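Local coordinates for protein probable glucarate dehydratase (Mycobacterium smegmatis str. MC2 155, PDB 3VDG) that probably dehydrates glucarate or a related acid sugar, as a metal-dependent member of the enolase superfamily, at residues 42-54 with 174-186. Numbering follows the deposited sequence.
Sequences DPPLLNTVGVHQP and FYKWAAHPGAEPD. With ACT (acetate ion), chain E.
His180 slides its imidazole between two prolines, Pro44 CB lying over one face and Pro54 CB over the other, each 3.9 Å from the centroid of the His180 ring. Held flat this way, its NE2 donates a hydrogen bond to Asp42 O (2.8 Å, 153° at the hydrogen), while ND1 is hydrogen-bonded to Tyr430 OH. His52 O sits at the ring's edge, 3.1 Å from His180 CE1, and is buried without a hydrogen-bond partner. Further along, Leu46 N donates to Tyr175 O (2.9 Å), and a water joins Leu46 O to Tyr175 N. Trp177 N reaches Pro44 O only weakly. With the single bridge between Leu45 and Lys176, these bonds join the 42-54 loop, part of the N-terminal capping domain as in other enolase-superfamily proteins, to the chain leaving barrel strand 166-174. Leu45 CD1 covers a face of the Phe174 ring. His52 ND1 donates to Asp42 OD2 (2.6 Å), and its NE2 to OXT of an acetate, probably from the crystallisation liquor, which Asn47 ND2 and His372 NE2 also bind. Lys176, bent at its last two torsions (-66° and -59°), brings NZ to Trp177 O, Gly189 O and a salt bridge with Asp186 OD2 (2.8 Å).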
# COMPACT_ATOMS: atom_id res chain seq x y z
N ASP A 42 -30.95 -17.02 -6.80
CA ASP A 42 -29.72 -17.81 -6.67
C ASP A 42 -30.15 -19.27 -6.67
O ASP A 42 -31.14 -19.61 -6.01
CB ASP A 42 -29.07 -17.49 -5.32
CG ASP A 42 -27.57 -17.83 -5.27
OD1 ASP A 42 -26.93 -18.01 -6.34
OD2 ASP A 42 -27.01 -17.88 -4.15
N PRO A 43 -29.43 -20.13 -7.40
CA PRO A 43 -29.78 -21.56 -7.42
C PRO A 43 -29.35 -22.27 -6.13
O PRO A 43 -28.62 -21.70 -5.32
CB PRO A 43 -28.95 -22.11 -8.60
CG PRO A 43 -28.40 -20.91 -9.32
CD PRO A 43 -28.29 -19.84 -8.28
N PRO A 44 -29.81 -23.52 -5.94
CA PRO A 44 -29.49 -24.24 -4.71
C PRO A 44 -28.07 -24.79 -4.73
O PRO A 44 -27.88 -26.00 -4.77
CB PRO A 44 -30.51 -25.39 -4.71
CG PRO A 44 -30.73 -25.68 -6.16
CD PRO A 44 -30.63 -24.34 -6.87
N LEU A 45 -27.09 -23.89 -4.69
CA LEU A 45 -25.67 -24.25 -4.72
C LEU A 45 -25.23 -24.79 -3.36
O LEU A 45 -25.52 -24.21 -2.32
CB LEU A 45 -24.83 -23.01 -5.07
CG LEU A 45 -25.15 -22.28 -6.39
CD1 LEU A 45 -24.21 -21.09 -6.60
CD2 LEU A 45 -25.03 -23.25 -7.57
N LEU A 46 -24.52 -25.91 -3.37
CA LEU A 46 -24.16 -26.60 -2.13
C LEU A 46 -22.77 -26.19 -1.68
O LEU A 46 -21.89 -25.95 -2.52
CB LEU A 46 -24.17 -28.11 -2.38
CG LEU A 46 -25.57 -28.72 -2.56
CD1 LEU A 46 -25.46 -30.14 -3.11
CD2 LEU A 46 -26.35 -28.69 -1.24
N ASN A 47 -22.57 -26.13 -0.36
CA ASN A 47 -21.26 -25.97 0.19
C ASN A 47 -21.16 -26.76 1.48
O ASN A 47 -22.11 -27.47 1.86
CB ASN A 47 -20.87 -24.48 0.39
CG ASN A 47 -21.78 -23.76 1.37
OD1 ASN A 47 -22.17 -24.32 2.37
ND2 ASN A 47 -22.11 -22.50 1.07
N THR A 48 -20.01 -26.68 2.14
CA THR A 48 -19.78 -27.57 3.27
C THR A 48 -20.68 -27.23 4.47
O THR A 48 -20.83 -28.06 5.38
CB THR A 48 -18.29 -27.66 3.66
OG1 THR A 48 -18.06 -28.88 4.39
CG2 THR A 48 -17.84 -26.47 4.52
N VAL A 49 -21.29 -26.04 4.48
CA VAL A 49 -22.12 -25.68 5.64
C VAL A 49 -23.62 -25.65 5.36
O VAL A 49 -24.42 -25.33 6.24
CB VAL A 49 -21.70 -24.33 6.29
CG1 VAL A 49 -20.29 -24.45 6.89
CG2 VAL A 49 -21.81 -23.18 5.30
N GLY A 50 -24.01 -25.97 4.13
CA GLY A 50 -25.43 -25.89 3.78
C GLY A 50 -25.68 -25.75 2.30
O GLY A 50 -25.01 -26.39 1.47
N VAL A 51 -26.66 -24.92 1.96
CA VAL A 51 -27.05 -24.71 0.57
C VAL A 51 -27.47 -23.25 0.42
O VAL A 51 -28.01 -22.67 1.35
CB VAL A 51 -28.20 -25.67 0.16
CG1 VAL A 51 -29.42 -25.46 1.05
CG2 VAL A 51 -28.57 -25.49 -1.30
N HIS A 52 -27.21 -22.63 -0.74
CA HIS A 52 -27.61 -21.21 -0.90
C HIS A 52 -29.10 -21.06 -0.82
O HIS A 52 -29.83 -21.88 -1.35
CB HIS A 52 -27.16 -20.66 -2.24
CG HIS A 52 -25.68 -20.40 -2.32
ND1 HIS A 52 -25.16 -19.49 -3.16
CD2 HIS A 52 -24.62 -20.95 -1.62
CE1 HIS A 52 -23.82 -19.46 -3.00
NE2 HIS A 52 -23.49 -20.36 -2.07
N GLN A 53 -29.55 -19.98 -0.18
CA GLN A 53 -30.96 -19.57 -0.19
C GLN A 53 -31.43 -19.19 -1.60
O GLN A 53 -30.61 -18.91 -2.47
CB GLN A 53 -31.14 -18.41 0.78
CG GLN A 53 -31.18 -18.86 2.23
CD GLN A 53 -30.78 -17.77 3.21
OE1 GLN A 53 -29.69 -17.22 3.13
NE2 GLN A 53 -31.66 -17.48 4.14
N PRO A 54 -32.75 -19.21 -1.85
CA PRO A 54 -33.26 -18.89 -3.20
C PRO A 54 -33.03 -17.44 -3.65
O PRO A 54 -33.15 -17.13 -4.83
CB PRO A 54 -34.77 -19.18 -3.11
CG PRO A 54 -35.07 -19.37 -1.67
CD PRO A 54 -33.80 -19.75 -0.97
N PHE A 174 -20.13 -25.59 -8.70
CA PHE A 174 -20.70 -26.05 -7.44
C PHE A 174 -21.48 -27.34 -7.68
O PHE A 174 -22.19 -27.49 -8.67
CB PHE A 174 -21.74 -25.05 -6.94
CG PHE A 174 -21.17 -23.79 -6.34
CD1 PHE A 174 -20.76 -22.74 -7.16
CD2 PHE A 174 -21.10 -23.63 -4.97
CE1 PHE A 174 -20.27 -21.57 -6.62
CE2 PHE A 174 -20.61 -22.46 -4.41
CZ PHE A 174 -20.19 -21.42 -5.24
N TYR A 175 -21.38 -28.28 -6.75
CA TYR A 175 -22.42 -29.30 -6.64
C TYR A 175 -23.72 -28.56 -6.34
O TYR A 175 -23.70 -27.57 -5.58
CB TYR A 175 -22.06 -30.25 -5.49
CG TYR A 175 -20.81 -31.05 -5.77
CD1 TYR A 175 -20.82 -32.09 -6.70
CD2 TYR A 175 -19.61 -30.74 -5.15
CE1 TYR A 175 -19.67 -32.83 -6.97
CE2 TYR A 175 -18.46 -31.47 -5.40
CZ TYR A 175 -18.50 -32.51 -6.31
OH TYR A 175 -17.36 -33.25 -6.56
N LYS A 176 -24.84 -28.99 -6.92
CA LYS A 176 -26.11 -28.31 -6.70
C LYS A 176 -27.28 -29.27 -6.90
O LYS A 176 -27.20 -30.20 -7.72
CB LYS A 176 -26.27 -27.10 -7.66
CG LYS A 176 -26.32 -27.48 -9.14
CD LYS A 176 -26.37 -26.26 -10.08
CE LYS A 176 -27.64 -25.45 -9.93
NZ LYS A 176 -28.87 -26.27 -10.20
N TRP A 177 -28.37 -29.04 -6.18
CA TRP A 177 -29.64 -29.69 -6.49
C TRP A 177 -30.19 -29.15 -7.77
O TRP A 177 -29.72 -28.13 -8.26
CB TRP A 177 -30.66 -29.42 -5.42
CG TRP A 177 -30.29 -29.88 -4.03
CD1 TRP A 177 -29.43 -30.92 -3.66
CD2 TRP A 177 -30.79 -29.34 -2.78
NE1 TRP A 177 -29.37 -31.03 -2.30
CE2 TRP A 177 -30.17 -30.11 -1.71
CE3 TRP A 177 -31.66 -28.30 -2.44
CZ2 TRP A 177 -30.42 -29.85 -0.38
CZ3 TRP A 177 -31.90 -28.05 -1.09
CH2 TRP A 177 -31.29 -28.80 -0.09
N ALA A 178 -31.21 -29.81 -8.32
CA ALA A 178 -31.82 -29.37 -9.57
C ALA A 178 -32.65 -28.11 -9.35
O ALA A 178 -32.79 -27.29 -10.26
CB ALA A 178 -32.70 -30.49 -10.14
N ALA A 179 -33.21 -27.97 -8.16
CA ALA A 179 -34.19 -26.93 -7.90
C ALA A 179 -34.22 -26.69 -6.42
O ALA A 179 -33.87 -27.56 -5.65
CB ALA A 179 -35.57 -27.39 -8.36
N HIS A 180 -34.66 -25.51 -6.00
CA HIS A 180 -35.01 -25.34 -4.59
C HIS A 180 -36.28 -26.12 -4.36
O HIS A 180 -37.09 -26.24 -5.28
CB HIS A 180 -35.25 -23.88 -4.25
CG HIS A 180 -33.97 -23.06 -4.23
ND1 HIS A 180 -33.18 -22.99 -3.14
CD2 HIS A 180 -33.37 -22.29 -5.21
CE1 HIS A 180 -32.11 -22.21 -3.42
NE2 HIS A 180 -32.23 -21.77 -4.68
N PRO A 181 -36.49 -26.65 -3.14
CA PRO A 181 -37.68 -27.46 -2.84
C PRO A 181 -38.98 -26.76 -3.23
O PRO A 181 -39.24 -25.65 -2.80
CB PRO A 181 -37.61 -27.62 -1.32
CG PRO A 181 -36.15 -27.63 -1.04
CD PRO A 181 -35.58 -26.58 -1.99
N GLY A 182 -39.77 -27.42 -4.08
CA GLY A 182 -41.09 -26.91 -4.46
C GLY A 182 -41.03 -25.76 -5.44
O GLY A 182 -41.98 -24.99 -5.57
N ALA A 183 -39.91 -25.65 -6.14
CA ALA A 183 -39.72 -24.60 -7.13
C ALA A 183 -39.35 -25.21 -8.47
O ALA A 183 -38.93 -26.37 -8.53
CB ALA A 183 -38.65 -23.62 -6.66
N GLU A 184 -39.51 -24.45 -9.54
CA GLU A 184 -39.12 -24.92 -10.87
C GLU A 184 -37.61 -25.14 -10.93
O GLU A 184 -36.84 -24.32 -10.43
CB GLU A 184 -39.53 -23.92 -11.95
CG GLU A 184 -41.01 -23.58 -11.98
CD GLU A 184 -41.89 -24.79 -12.19
OE1 GLU A 184 -41.36 -25.90 -12.39
OE2 GLU A 184 -43.13 -24.63 -12.15
N PRO A 185 -37.17 -26.26 -11.54
CA PRO A 185 -35.74 -26.48 -11.73
C PRO A 185 -35.12 -25.40 -12.61
O PRO A 185 -35.77 -24.92 -13.53
CB PRO A 185 -35.66 -27.85 -12.42
CG PRO A 185 -37.05 -28.17 -12.86
CD PRO A 185 -37.96 -27.44 -11.93
N ASP A 186 -33.88 -25.02 -12.32
CA ASP A 186 -33.19 -24.06 -13.16
C ASP A 186 -32.67 -24.74 -14.43
O ASP A 186 -32.84 -25.95 -14.63
CB ASP A 186 -32.05 -23.40 -12.39
CG ASP A 186 -31.11 -24.41 -11.76
OD1 ASP A 186 -30.48 -25.17 -12.52
OD2 ASP A 186 -31.01 -24.44 -10.52
C ACT E . -20.19 -19.97 -1.47
O ACT E . -20.57 -19.10 -2.30
OXT ACT E . -20.99 -20.81 -1.00
CH3 ACT E . -18.76 -20.03 -1.02
O HOH W 1 -20.37 -27.46 -4.15